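Side-chain contacts in methyltransferase (Thermus thermophilus, PDB 1WS6), which probably transfers methyl groups from S-adenosylmethionine to a substrate, perhaps RNA, as a Rossmann-like class I methyltransferase: residues E157-G162 against L166-V171; M122-L127 against Q146-L151; T112-A117 against G129-S134; G43-P48 against G53-E58; E74-L79 against A90-L95. One frame throughout, in Å; residues are numbered along the deposited sequence.

Contact 1 (E157-G162 against L166-V171); sequences ERRVYG and LTLVEV
Glu157 meets Leu168 through its backbone. Its O takes a nearly straight bond (178°) from Leu168 N at 3.0 Å. Leu168 CD1 also lies against this oxygen, 3.7 Å from Glu157 O.

Arg158 and Thr167 follow as a non-hydrogen-bonded antiparallel pair, with both side chains on the sheet face opposite to Arg159 and Leu166. A water spans their ends: it accepts from Arg158 NH2 at 2.8 Å, in the guanidinium plane, and hydrogen-bonds Thr167 OG1 at 2.7 Å. A bend at chi3 (60°) helps turn the guanidinium toward that water. Two further bonds fix these ends: Thr167 OG1 also pairs with His147 NE2, and Arg158 NH1 reaches Lys149 O.

Arg159 and Leu166 form a hydrogen-bonded pair. Arg159 N gives to Leu166 O, and Leu166 N gives back to Arg159 O at 2.9 Å. The arginine chain turns at chi2 (96°) and crosses Leu168 at about a right angle. Its CD stands 3.9 Å from Leu168 CD1, and Leu168 CD2 lies over one face of the guanidinium. This charged group also makes a cation-pi contact with Tyr34.

Tyr161 ends the row. Its CE1 comes 4.2 Å from Leu166 CD1, and the leucine meets the ring obliquely.

The two strands form the antiparallel hairpin at one end of the class I methyltransferase sheet. Strand 157-161 is outermost, and strand 164-170 lies between it and strand 141-148. Helix 25-38 covers the face of Tyr161 and Leu166, with Leu27 touching both.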
# COMPACT_ATOMS: atom_id res chain seq x y z
N GLU A 157 16.27 5.86 -2.14
CA GLU A 157 16.73 4.95 -3.18
C GLU A 157 15.59 4.37 -3.99
O GLU A 157 14.51 4.10 -3.47
CB GLU A 157 17.57 3.84 -2.56
CG GLU A 157 18.79 4.40 -1.86
CD GLU A 157 19.26 5.69 -2.52
OE1 GLU A 157 18.94 6.79 -2.01
OE2 GLU A 157 19.94 5.60 -3.58
N ARG A 158 15.83 4.17 -5.28
CA ARG A 158 14.79 3.62 -6.14
C ARG A 158 15.10 2.25 -6.73
O ARG A 158 16.25 1.83 -6.81
CB ARG A 158 14.45 4.60 -7.26
CG ARG A 158 15.64 5.26 -7.91
CD ARG A 158 15.28 5.78 -9.30
NE ARG A 158 14.22 6.76 -9.27
CZ ARG A 158 13.44 7.05 -10.31
NH1 ARG A 158 13.62 6.42 -11.46
NH2 ARG A 158 12.48 7.95 -10.19
N ARG A 159 14.03 1.56 -7.12
CA ARG A 159 14.09 0.25 -7.74
C ARG A 159 13.10 0.35 -8.89
O ARG A 159 11.93 0.67 -8.67
CB ARG A 159 13.63 -0.86 -6.79
CG ARG A 159 14.71 -1.45 -5.87
CD ARG A 159 14.70 -0.79 -4.50
NE ARG A 159 15.26 -1.64 -3.46
CZ ARG A 159 14.68 -2.74 -2.98
NH1 ARG A 159 13.50 -3.13 -3.46
NH2 ARG A 159 15.26 -3.44 -2.02
N VAL A 160 13.57 0.08 -10.10
CA VAL A 160 12.73 0.14 -11.29
C VAL A 160 12.27 -1.25 -11.71
O VAL A 160 13.04 -2.21 -11.66
CB VAL A 160 13.50 0.78 -12.46
CG1 VAL A 160 12.68 0.72 -13.74
CG2 VAL A 160 13.84 2.23 -12.11
N TYR A 161 11.00 -1.35 -12.11
CA TYR A 161 10.40 -2.61 -12.57
C TYR A 161 9.64 -2.33 -13.84
O TYR A 161 8.47 -1.96 -13.82
CB TYR A 161 9.44 -3.18 -11.52
CG TYR A 161 10.14 -3.52 -10.23
CD1 TYR A 161 10.14 -2.64 -9.16
CD2 TYR A 161 10.86 -4.70 -10.11
CE1 TYR A 161 10.86 -2.92 -8.02
CE2 TYR A 161 11.58 -4.99 -8.98
CZ TYR A 161 11.58 -4.10 -7.94
OH TYR A 161 12.33 -4.37 -6.82
N GLY A 162 10.33 -2.49 -14.97
CA GLY A 162 9.71 -2.21 -16.24
C GLY A 162 9.39 -0.73 -16.36
O GLY A 162 10.29 0.10 -16.43
N LEU A 166 9.77 2.22 -7.62
CA LEU A 166 9.39 2.32 -6.23
C LEU A 166 10.46 3.16 -5.57
O LEU A 166 11.65 2.93 -5.80
CB LEU A 166 9.34 0.95 -5.56
CG LEU A 166 8.14 0.04 -5.84
CD1 LEU A 166 8.34 -1.29 -5.11
CD2 LEU A 166 6.85 0.72 -5.39
N THR A 167 10.06 4.15 -4.80
CA THR A 167 11.02 4.98 -4.09
C THR A 167 10.85 4.64 -2.63
O THR A 167 9.75 4.74 -2.09
CB THR A 167 10.76 6.49 -4.29
OG1 THR A 167 11.19 6.88 -5.60
CG2 THR A 167 11.51 7.30 -3.26
N LEU A 168 11.93 4.23 -1.99
CA LEU A 168 11.87 3.86 -0.59
C LEU A 168 12.56 4.91 0.28
O LEU A 168 13.72 5.24 0.09
CB LEU A 168 12.50 2.48 -0.38
CG LEU A 168 11.75 1.37 -1.12
CD1 LEU A 168 12.04 1.43 -2.61
CD2 LEU A 168 12.16 0.03 -0.57
N VAL A 169 11.80 5.44 1.23
CA VAL A 169 12.31 6.47 2.12
C VAL A 169 12.36 5.94 3.54
O VAL A 169 11.34 5.57 4.13
CB VAL A 169 11.41 7.72 2.08
CG1 VAL A 169 12.07 8.86 2.82
CG2 VAL A 169 11.12 8.10 0.63
N GLU A 170 13.57 5.90 4.09
CA GLU A 170 13.78 5.40 5.43
C GLU A 170 13.50 6.46 6.49
O GLU A 170 13.64 7.65 6.24
CB GLU A 170 15.20 4.86 5.57
CG GLU A 170 15.42 3.59 4.78
CD GLU A 170 16.77 2.96 5.04
OE1 GLU A 170 17.10 2.75 6.23
OE2 GLU A 170 17.50 2.67 4.07
N VAL A 171 13.08 6.01 7.66
CA VAL A 171 12.78 6.91 8.76
C VAL A 171 13.39 6.35 10.03
O VAL A 171 13.69 5.14 10.05
CB VAL A 171 11.26 7.05 8.96
CG1 VAL A 171 10.97 7.90 10.18
CG2 VAL A 171 10.63 7.67 7.73
OXT VAL A 171 13.56 7.13 10.99
O HOH W 1 12.55 8.31 -7.40

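Contact 2 (M122-L127 against Q146-L151); sequences MDLAAL and QHPKDL
The loop that follows strand 111-116 lays Leu124 against His147 and Pro148 at the end of strand 141-148, and against Leu151 in the turn beyond. No hydrogen bond crosses this contact.

One methyl does most of the work. Leu124 CD1 sits 3.8 Å from Pro148 CD and 3.9 Å from His147 CB, meeting both obliquely. CG stands anti to the carbonyl carbon (chi1 -50°), which carries CD1 to these two residues. The backbone of the same residue faces Leu151, whose CD1 lies 3.5 Å from Leu124 O. Leu151 CD1 also rests over one face of the His147 ring, toward its rim.

The turn from Pro148 to Leu151 is a type I beta turn, held at one oxygen. Pro148 O accepts from Leu151 N at 2.8 Å and from His147 ND1 at 2.9 Å, the two donors coming from opposite faces of the carbonyl plane. The acceptor lies in the plane of the imidazole ring. His147 NE2 also has a partner on strand 164-170, so both ring nitrogens are bonded, which probably limits rotation of the ring.

On the other side, Asp123 OD2 accepts from Ala126 N at 3.2 Å, met from above the carboxylate plane. This Asx motif stands just before helix 126-134.

Pro118 touches Leu124, and Tyr120 touches Pro148. Both belong to the Ala-Pro-Pro-Tyr run at the end of strand 111-116. That is the place of motif IV, (Asp/Asn)-Pro-Pro-Tyr in many class I methyltransferases, here with alanine at the first position. The loop probably borders the active site, as in relatives.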
# COMPACT_ATOMS: atom_id res chain seq x y z
N MSE A 122 -3.00 11.60 -10.98
CA MSE A 122 -2.92 12.61 -9.93
C MSE A 122 -1.51 13.17 -9.83
O MSE A 122 -0.59 12.70 -10.49
CB MSE A 122 -3.33 11.99 -8.60
CG MSE A 122 -4.72 11.47 -8.60
SE MSE A 122 -5.17 10.56 -6.98
CE MSE A 122 -5.70 12.05 -5.87
N ASP A 123 -1.34 14.19 -9.00
CA ASP A 123 -0.04 14.82 -8.81
C ASP A 123 0.80 13.96 -7.87
O ASP A 123 0.90 14.24 -6.68
CB ASP A 123 -0.21 16.24 -8.24
CG ASP A 123 1.10 17.01 -8.15
OD1 ASP A 123 1.06 18.26 -8.25
OD2 ASP A 123 2.17 16.39 -7.97
N LEU A 124 1.37 12.89 -8.41
CA LEU A 124 2.20 12.01 -7.60
C LEU A 124 3.47 12.77 -7.29
O LEU A 124 4.41 12.78 -8.09
CB LEU A 124 2.57 10.74 -8.36
CG LEU A 124 1.47 9.95 -9.05
CD1 LEU A 124 2.03 8.60 -9.45
CD2 LEU A 124 0.29 9.78 -8.12
N ALA A 125 3.49 13.42 -6.14
CA ALA A 125 4.64 14.20 -5.71
C ALA A 125 4.07 15.05 -4.60
O ALA A 125 4.57 15.06 -3.48
CB ALA A 125 5.15 15.08 -6.84
N ALA A 126 3.00 15.76 -4.91
CA ALA A 126 2.33 16.55 -3.90
C ALA A 126 1.74 15.51 -2.94
O ALA A 126 1.79 15.68 -1.72
CB ALA A 126 1.22 17.39 -4.52
N LEU A 127 1.20 14.43 -3.51
CA LEU A 127 0.62 13.37 -2.68
C LEU A 127 1.67 12.71 -1.79
O LEU A 127 1.45 12.55 -0.59
CB LEU A 127 -0.08 12.30 -3.55
CG LEU A 127 -1.43 12.74 -4.14
CD1 LEU A 127 -2.03 11.60 -4.91
CD2 LEU A 127 -2.38 13.16 -3.02
N GLN A 146 5.02 4.21 -5.19
CA GLN A 146 5.05 3.60 -6.52
C GLN A 146 4.65 4.67 -7.51
O GLN A 146 3.73 5.44 -7.24
CB GLN A 146 4.10 2.41 -6.64
CG GLN A 146 4.08 1.81 -8.04
CD GLN A 146 3.05 0.70 -8.23
OE1 GLN A 146 2.31 0.69 -9.21
NE2 GLN A 146 3.03 -0.25 -7.30
N HIS A 147 5.31 4.72 -8.66
CA HIS A 147 5.02 5.74 -9.65
C HIS A 147 5.68 5.40 -10.99
O HIS A 147 6.45 4.45 -11.09
CB HIS A 147 5.59 7.06 -9.15
CG HIS A 147 7.05 6.98 -8.79
ND1 HIS A 147 8.04 6.88 -9.74
CD2 HIS A 147 7.67 6.92 -7.59
CE1 HIS A 147 9.21 6.77 -9.14
NE2 HIS A 147 9.02 6.79 -7.83
N PRO A 148 5.37 6.18 -12.03
CA PRO A 148 6.01 5.86 -13.32
C PRO A 148 7.51 6.13 -13.20
O PRO A 148 7.92 7.14 -12.62
CB PRO A 148 5.29 6.77 -14.31
CG PRO A 148 4.69 7.86 -13.45
CD PRO A 148 4.28 7.15 -12.20
N LYS A 149 8.32 5.24 -13.75
CA LYS A 149 9.78 5.37 -13.68
C LYS A 149 10.34 6.73 -14.09
O LYS A 149 11.43 7.11 -13.66
CB LYS A 149 10.45 4.26 -14.50
CG LYS A 149 10.55 4.53 -16.00
CD LYS A 149 11.21 3.35 -16.72
CE LYS A 149 11.92 3.77 -18.01
NZ LYS A 149 11.03 4.45 -18.98
N ASP A 150 9.60 7.48 -14.90
CA ASP A 150 10.09 8.78 -15.34
C ASP A 150 9.92 9.87 -14.28
O ASP A 150 10.55 10.92 -14.34
CB ASP A 150 9.42 9.17 -16.66
CG ASP A 150 9.93 8.34 -17.85
OD1 ASP A 150 9.96 7.09 -17.73
OD2 ASP A 150 10.31 8.92 -18.89
N LEU A 151 9.07 9.61 -13.29
CA LEU A 151 8.87 10.55 -12.20
C LEU A 151 10.06 10.32 -11.27
O LEU A 151 10.37 9.18 -10.94
CB LEU A 151 7.56 10.23 -11.48
CG LEU A 151 6.95 11.26 -10.52
CD1 LEU A 151 7.21 10.86 -9.09
CD2 LEU A 151 7.51 12.65 -10.83

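Contact 3 (T112-A117 against G129-S134); sequences TVAFMA and GELLAS
No ring takes part where Leu131 meets Ala114 and Met116. The one aromatic ring of segment 112-117, Phe115, points to the other side of the sheet, where Phe45, Val144 and Gln146 touch it. Between these segments the packing is apolar, from leucine and alanine methyls and the selenomethionine chain. This is a helix-on-sheet layer of the Rossmann-like fold: helix 126-134 lies in the beta-alpha-beta crossover from strand 111-116 to its parallel neighbour, strand 141-148.

Leu131 puts a different methyl on each strand residue. Its CD2 stands 4.2 Å from Ala114 CB. Its CD1 faces Met116, a selenomethionine, with 4.0 Å to Met116 CB and 4.0 Å to Met116 SE. The Leu131 and Met116 side chains reach toward each other, tip to tip. Both leave the backbone with CG anti to N (chi1 -154° for Leu131, 176° for Met116). The selenomethionine chain then bends at chi3.

Tyr143 of strand 141-148 also touches Leu131, so the leucine bears on two neighbouring strands. All three residues of the contact are buried.

The backbone of the same leucine takes a side-chain bond: Ser134 OG donates to Leu131 O at 2.7 Å, in the carbonyl plane.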
# COMPACT_ATOMS: atom_id res chain seq x y z
N THR A 112 4.74 0.86 10.65
CA THR A 112 6.11 0.51 10.33
C THR A 112 6.37 0.75 8.84
O THR A 112 7.48 1.12 8.44
CB THR A 112 6.36 -0.95 10.68
OG1 THR A 112 6.16 -1.12 12.09
CG2 THR A 112 7.77 -1.38 10.31
N VAL A 113 5.34 0.56 8.03
CA VAL A 113 5.45 0.76 6.59
C VAL A 113 4.21 1.45 6.04
O VAL A 113 3.08 1.16 6.45
CB VAL A 113 5.60 -0.57 5.84
CG1 VAL A 113 5.62 -0.32 4.34
CG2 VAL A 113 6.86 -1.28 6.28
N ALA A 114 4.42 2.38 5.12
CA ALA A 114 3.32 3.09 4.50
C ALA A 114 3.57 3.04 2.99
O ALA A 114 4.47 3.71 2.49
CB ALA A 114 3.25 4.53 4.99
N PHE A 115 2.79 2.22 2.30
CA PHE A 115 2.90 2.05 0.85
C PHE A 115 1.82 2.84 0.13
O PHE A 115 0.64 2.75 0.47
CB PHE A 115 2.76 0.57 0.48
CG PHE A 115 2.62 0.32 -1.01
CD1 PHE A 115 1.38 0.45 -1.64
CD2 PHE A 115 3.72 -0.02 -1.78
CE1 PHE A 115 1.24 0.24 -3.01
CE2 PHE A 115 3.59 -0.23 -3.16
CZ PHE A 115 2.36 -0.10 -3.77
N MSE A 116 2.23 3.60 -0.87
CA MSE A 116 1.28 4.40 -1.63
C MSE A 116 1.45 4.26 -3.14
O MSE A 116 2.50 4.57 -3.70
CB MSE A 116 1.41 5.86 -1.21
CG MSE A 116 0.55 6.80 -2.00
SE MSE A 116 0.54 8.58 -1.23
CE MSE A 116 -1.03 8.35 -0.16
N ALA A 117 0.41 3.78 -3.80
CA ALA A 117 0.41 3.62 -5.25
C ALA A 117 -0.85 4.27 -5.81
O ALA A 117 -1.78 3.60 -6.25
CB ALA A 117 0.46 2.14 -5.62
N GLY A 129 4.43 14.00 -0.91
CA GLY A 129 4.84 15.04 0.02
C GLY A 129 3.94 15.07 1.24
O GLY A 129 4.42 15.20 2.37
N GLU A 130 2.64 14.95 1.02
CA GLU A 130 1.67 14.96 2.10
C GLU A 130 1.85 13.74 3.01
O GLU A 130 1.78 13.86 4.24
CB GLU A 130 0.25 14.97 1.53
CG GLU A 130 -0.12 16.28 0.86
CD GLU A 130 -0.35 17.42 1.85
OE1 GLU A 130 -0.42 18.59 1.41
OE2 GLU A 130 -0.48 17.16 3.08
N LEU A 131 2.07 12.57 2.42
CA LEU A 131 2.26 11.36 3.19
C LEU A 131 3.51 11.52 4.05
O LEU A 131 3.48 11.29 5.26
CB LEU A 131 2.44 10.16 2.26
CG LEU A 131 2.07 8.76 2.76
CD1 LEU A 131 2.87 7.74 1.97
CD2 LEU A 131 2.33 8.60 4.25
N LEU A 132 4.60 11.93 3.42
CA LEU A 132 5.87 12.12 4.12
C LEU A 132 5.75 13.11 5.27
O LEU A 132 6.37 12.94 6.31
CB LEU A 132 6.93 12.59 3.13
CG LEU A 132 7.07 11.64 1.93
CD1 LEU A 132 7.80 12.32 0.79
CD2 LEU A 132 7.79 10.38 2.36
N ALA A 133 4.93 14.15 5.09
CA ALA A 133 4.75 15.17 6.12
C ALA A 133 3.88 14.72 7.29
O ALA A 133 4.02 15.24 8.40
CB ALA A 133 4.15 16.43 5.49
N SER A 134 3.00 13.75 7.05
CA SER A 134 2.11 13.25 8.10
C SER A 134 2.90 12.70 9.27
O SER A 134 2.42 12.70 10.40
CB SER A 134 1.21 12.13 7.55
OG SER A 134 1.91 10.89 7.48

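Contact 4 (G43-P48 against G53-E58); sequences GRFLDP and GAVGLE. Unlike the reference sequence in segment 43-48: Pro48 (reference Leu).
Phe45 and Val55 cross at about a right angle, while Asp47 meets Val55 at a slant. These side chains link strand 44-48 to helix 54-61. Together they begin the first beta-alpha-beta unit of the Rossmann-like fold. The glycines Gly51, Gly53 and Gly56 fit the glycine-rich first motif of class I methyltransferases, the turn that in relatives binds S-adenosylmethionine.

Phe45 and Asp47 both leave the strand toward the helix, each with CG anti to the backbone N. Val55 points back and offers them different methyls. Its CG2 goes to the aromatic ring, 3.9 Å from Phe45 CZ, in an oblique approach. Its CG1 goes to the carboxylate, where the separation is so short that its exact value is doubtful. Phe115 of strand 111-116 touches both Phe45 and Val55.

Gly56 fits beside these groups because it has no side chain. Its CA lies 4.3 Å from Phe45 CE1, and a CB here would clash with Asp47 OD2. An alanine in place of Asp47 removes the carboxylate, which would probably leave Gly56 N without its weak strand partner and open a gap beside Val55 CG1.

The strand and helix segments run nearly antiparallel, at 168°, with axes 8.4 Å apart. One polar bond crosses between them: Gly56 N to Asp47 OD2 at 3.1 Å, weak and bent to 121° at the hydrogen.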
# COMPACT_ATOMS: atom_id res chain seq x y z
N GLY A 43 4.79 -5.66 11.70
CA GLY A 43 4.30 -4.43 12.30
C GLY A 43 3.05 -3.94 11.60
O GLY A 43 2.36 -4.73 10.94
N ARG A 44 2.74 -2.66 11.72
CA ARG A 44 1.56 -2.11 11.07
C ARG A 44 1.89 -1.56 9.68
O ARG A 44 2.88 -0.85 9.49
CB ARG A 44 0.94 -1.02 11.95
CG ARG A 44 0.45 -1.54 13.30
CD ARG A 44 -0.93 -0.98 13.63
NE ARG A 44 -0.93 0.47 13.51
CZ ARG A 44 -2.01 1.23 13.38
NH1 ARG A 44 -3.22 0.68 13.36
NH2 ARG A 44 -1.87 2.53 13.25
N PHE A 45 1.03 -1.90 8.72
CA PHE A 45 1.17 -1.52 7.32
C PHE A 45 0.02 -0.60 6.91
O PHE A 45 -1.14 -0.93 7.13
CB PHE A 45 1.19 -2.80 6.47
CG PHE A 45 1.56 -2.60 5.02
CD1 PHE A 45 0.61 -2.18 4.10
CD2 PHE A 45 2.84 -2.85 4.58
CE1 PHE A 45 0.94 -2.03 2.77
CE2 PHE A 45 3.18 -2.70 3.25
CZ PHE A 45 2.23 -2.29 2.34
N LEU A 46 0.34 0.54 6.31
CA LEU A 46 -0.66 1.52 5.90
C LEU A 46 -0.74 1.56 4.38
O LEU A 46 0.27 1.73 3.70
CB LEU A 46 -0.26 2.91 6.43
CG LEU A 46 -1.30 4.04 6.60
CD1 LEU A 46 -0.75 5.36 6.08
CD2 LEU A 46 -2.58 3.68 5.86
N ASP A 47 -1.93 1.40 3.84
CA ASP A 47 -2.09 1.42 2.39
C ASP A 47 -3.18 2.38 1.93
O ASP A 47 -4.32 1.98 1.73
CB ASP A 47 -2.37 0.02 1.85
CG ASP A 47 -2.65 -0.00 0.34
OD1 ASP A 47 -2.25 0.94 -0.37
OD2 ASP A 47 -3.26 -0.98 -0.14
N PRO A 48 -2.84 3.66 1.79
CA PRO A 48 -3.77 4.70 1.35
C PRO A 48 -3.87 4.53 -0.17
O PRO A 48 -2.89 4.17 -0.82
CB PRO A 48 -3.06 5.99 1.74
CG PRO A 48 -1.60 5.63 1.52
CD PRO A 48 -1.49 4.21 2.05
N GLY A 53 -7.48 -3.78 -3.08
CA GLY A 53 -6.62 -4.15 -1.97
C GLY A 53 -5.41 -5.03 -2.25
O GLY A 53 -4.84 -5.60 -1.32
N ALA A 54 -5.00 -5.12 -3.51
CA ALA A 54 -3.87 -5.98 -3.87
C ALA A 54 -2.67 -5.91 -2.93
O ALA A 54 -2.22 -6.92 -2.39
CB ALA A 54 -3.43 -5.67 -5.29
N VAL A 55 -2.14 -4.71 -2.71
CA VAL A 55 -0.98 -4.56 -1.85
C VAL A 55 -1.29 -4.66 -0.36
O VAL A 55 -0.60 -5.36 0.38
CB VAL A 55 -0.22 -3.24 -2.18
CG1 VAL A 55 -1.15 -2.04 -2.01
CG2 VAL A 55 1.01 -3.11 -1.28
N GLY A 56 -2.33 -3.97 0.09
CA GLY A 56 -2.68 -4.03 1.50
C GLY A 56 -3.09 -5.42 1.98
O GLY A 56 -2.82 -5.80 3.13
N LEU A 57 -3.77 -6.18 1.13
CA LEU A 57 -4.19 -7.52 1.51
C LEU A 57 -2.99 -8.47 1.51
O LEU A 57 -2.95 -9.45 2.26
CB LEU A 57 -5.27 -8.04 0.57
CG LEU A 57 -6.62 -7.34 0.75
CD1 LEU A 57 -7.64 -7.88 -0.25
CD2 LEU A 57 -7.11 -7.56 2.18
N GLU A 58 -2.01 -8.17 0.66
CA GLU A 58 -0.81 -8.98 0.58
C GLU A 58 -0.09 -8.83 1.92
O GLU A 58 0.40 -9.80 2.49
CB GLU A 58 0.08 -8.50 -0.56
CG GLU A 58 1.38 -9.29 -0.72
CD GLU A 58 1.16 -10.70 -1.24
OE1 GLU A 58 0.32 -10.88 -2.15
OE2 GLU A 58 1.84 -11.63 -0.76

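Contact 5 (E74-L79 against A90-L95); sequences EAVRLL and ARVVAL
Leu79 N donates to Ala75 O at 2.7 Å, the shortest polar bond here. This helix bond ties the leucine that faces Val92 to Ala75, one turn earlier. Across the contact itself there are no hydrogen bonds, and the meeting is wholly aliphatic.

Leu79 and Val92 reach toward each other, tip to tip. Leu79 CD1 comes between the two valine methyls, 3.7 Å from Val92 CG1 and 3.9 Å from Val92 CG2. The leucine CG is anti to its backbone N (chi1 -151°), which sends the branch out from the helix toward the strand.

The helix and strand are the last two parts of a beta-alpha-beta unit: strand 65-69, helix 73-86, strand 91-93. Strand 91-93 is the outermost strand at this end of the Rossmann-like sheet. It pairs in parallel with strand 65-69, whose Leu68 touches Leu79. Val92 is also touched by Val83, one helical turn beyond Leu79.

Val76 sits one turn before Leu79 and faces Ala94, the next residue on the helix side, just past the strand. Both its methyls bear on Ala94, with Val76 CG2 4.0 Å and Val76 CG1 4.1 Å from Ala94 CB. Val76 CG1 is also 4.2 Å from Val92 CG1, so the valine spans both residues. Ala94 is the centre of an inverse gamma turn, marked by a weak bond from Leu95 N to Val93 O.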
# COMPACT_ATOMS: atom_id res chain seq x y z
N GLU A 74 -17.13 2.09 -4.85
CA GLU A 74 -17.07 0.89 -5.68
C GLU A 74 -15.90 0.03 -5.24
O GLU A 74 -16.05 -1.14 -4.90
CB GLU A 74 -16.88 1.25 -7.15
CG GLU A 74 -18.15 1.47 -7.93
CD GLU A 74 -18.02 0.97 -9.36
OE1 GLU A 74 -18.94 1.23 -10.18
OE2 GLU A 74 -16.99 0.31 -9.66
N ALA A 75 -14.71 0.63 -5.28
CA ALA A 75 -13.50 -0.07 -4.88
C ALA A 75 -13.66 -0.61 -3.47
O ALA A 75 -13.25 -1.73 -3.19
CB ALA A 75 -12.30 0.88 -4.95
N VAL A 76 -14.25 0.19 -2.59
CA VAL A 76 -14.43 -0.24 -1.21
C VAL A 76 -15.32 -1.48 -1.16
O VAL A 76 -15.09 -2.39 -0.35
CB VAL A 76 -15.07 0.87 -0.35
CG1 VAL A 76 -15.41 0.33 1.03
CG2 VAL A 76 -14.10 2.03 -0.22
N ARG A 77 -16.32 -1.51 -2.02
CA ARG A 77 -17.24 -2.64 -2.08
C ARG A 77 -16.41 -3.87 -2.42
O ARG A 77 -16.49 -4.88 -1.74
CB ARG A 77 -18.30 -2.38 -3.15
CG ARG A 77 -19.41 -3.41 -3.20
CD ARG A 77 -20.51 -2.96 -4.15
NE ARG A 77 -21.70 -3.81 -4.04
CZ ARG A 77 -22.89 -3.52 -4.57
NH1 ARG A 77 -23.07 -2.40 -5.26
NH2 ARG A 77 -23.91 -4.36 -4.40
N LEU A 78 -15.60 -3.77 -3.47
CA LEU A 78 -14.75 -4.87 -3.88
C LEU A 78 -13.71 -5.21 -2.82
O LEU A 78 -13.36 -6.38 -2.62
CB LEU A 78 -14.04 -4.54 -5.19
CG LEU A 78 -14.95 -4.46 -6.41
CD1 LEU A 78 -14.11 -4.36 -7.66
CD2 LEU A 78 -15.85 -5.69 -6.46
N LEU A 79 -13.22 -4.18 -2.15
CA LEU A 79 -12.21 -4.34 -1.11
C LEU A 79 -12.74 -5.25 0.00
O LEU A 79 -12.05 -6.15 0.46
CB LEU A 79 -11.85 -2.98 -0.53
CG LEU A 79 -10.44 -2.78 0.02
CD1 LEU A 79 -10.47 -1.65 1.02
CD2 LEU A 79 -9.95 -4.04 0.68
N ALA A 90 -8.39 -7.15 8.29
CA ALA A 90 -7.79 -5.90 7.88
C ALA A 90 -8.76 -4.78 8.17
O ALA A 90 -9.97 -4.98 8.13
CB ALA A 90 -7.47 -5.94 6.39
N ARG A 91 -8.24 -3.60 8.49
CA ARG A 91 -9.09 -2.46 8.76
C ARG A 91 -9.31 -1.74 7.44
O ARG A 91 -8.35 -1.44 6.73
CB ARG A 91 -8.44 -1.51 9.78
CG ARG A 91 -9.25 -0.26 10.12
CD ARG A 91 -8.53 0.56 11.22
NE ARG A 91 -9.03 1.92 11.42
CZ ARG A 91 -10.27 2.24 11.80
NH1 ARG A 91 -11.16 1.28 12.03
NH2 ARG A 91 -10.61 3.51 11.98
N VAL A 92 -10.57 -1.50 7.11
CA VAL A 92 -10.94 -0.81 5.88
C VAL A 92 -11.51 0.54 6.27
O VAL A 92 -12.52 0.62 6.97
CB VAL A 92 -12.01 -1.59 5.10
CG1 VAL A 92 -12.51 -0.75 3.93
CG2 VAL A 92 -11.44 -2.90 4.61
N VAL A 93 -10.85 1.60 5.82
CA VAL A 93 -11.28 2.97 6.11
C VAL A 93 -11.74 3.62 4.81
O VAL A 93 -10.93 3.96 3.94
CB VAL A 93 -10.12 3.76 6.71
CG1 VAL A 93 -10.60 5.10 7.20
CG2 VAL A 93 -9.51 2.97 7.85
N ALA A 94 -13.05 3.78 4.68
CA ALA A 94 -13.64 4.35 3.47
C ALA A 94 -13.72 5.86 3.45
O ALA A 94 -14.77 6.44 3.75
CB ALA A 94 -15.02 3.75 3.24
N LEU A 95 -12.63 6.50 3.06
CA LEU A 95 -12.61 7.95 2.97
C LEU A 95 -11.36 8.41 2.25
O LEU A 95 -10.39 7.66 2.11
CB LEU A 95 -12.69 8.56 4.37
CG LEU A 95 -11.71 8.03 5.41
CD1 LEU A 95 -10.37 8.67 5.19
CD2 LEU A 95 -12.22 8.35 6.81

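Contacts 3 and 4 are buried, with centres about 9 and 5 Å from the chain centre. Contact 2 is buried too but lies farther out. Contacts 1 and 5 are partly buried and hold the two ends of the one sheet, their centres about 26 Å apart. Contact 1 pairs strands by backbone bonds and a water. Contact 2 sets a loop leucine against a strand end and a turn. Contacts 3 and 5 join helix to strand by apolar side chains, and contact 4 adds a carboxylate. Contacts 2 and 3 share helix 126-134, and Gln146 N bonds Met116 O between them. Contact 4 touches contact 5 where Gly53 meets Leu79.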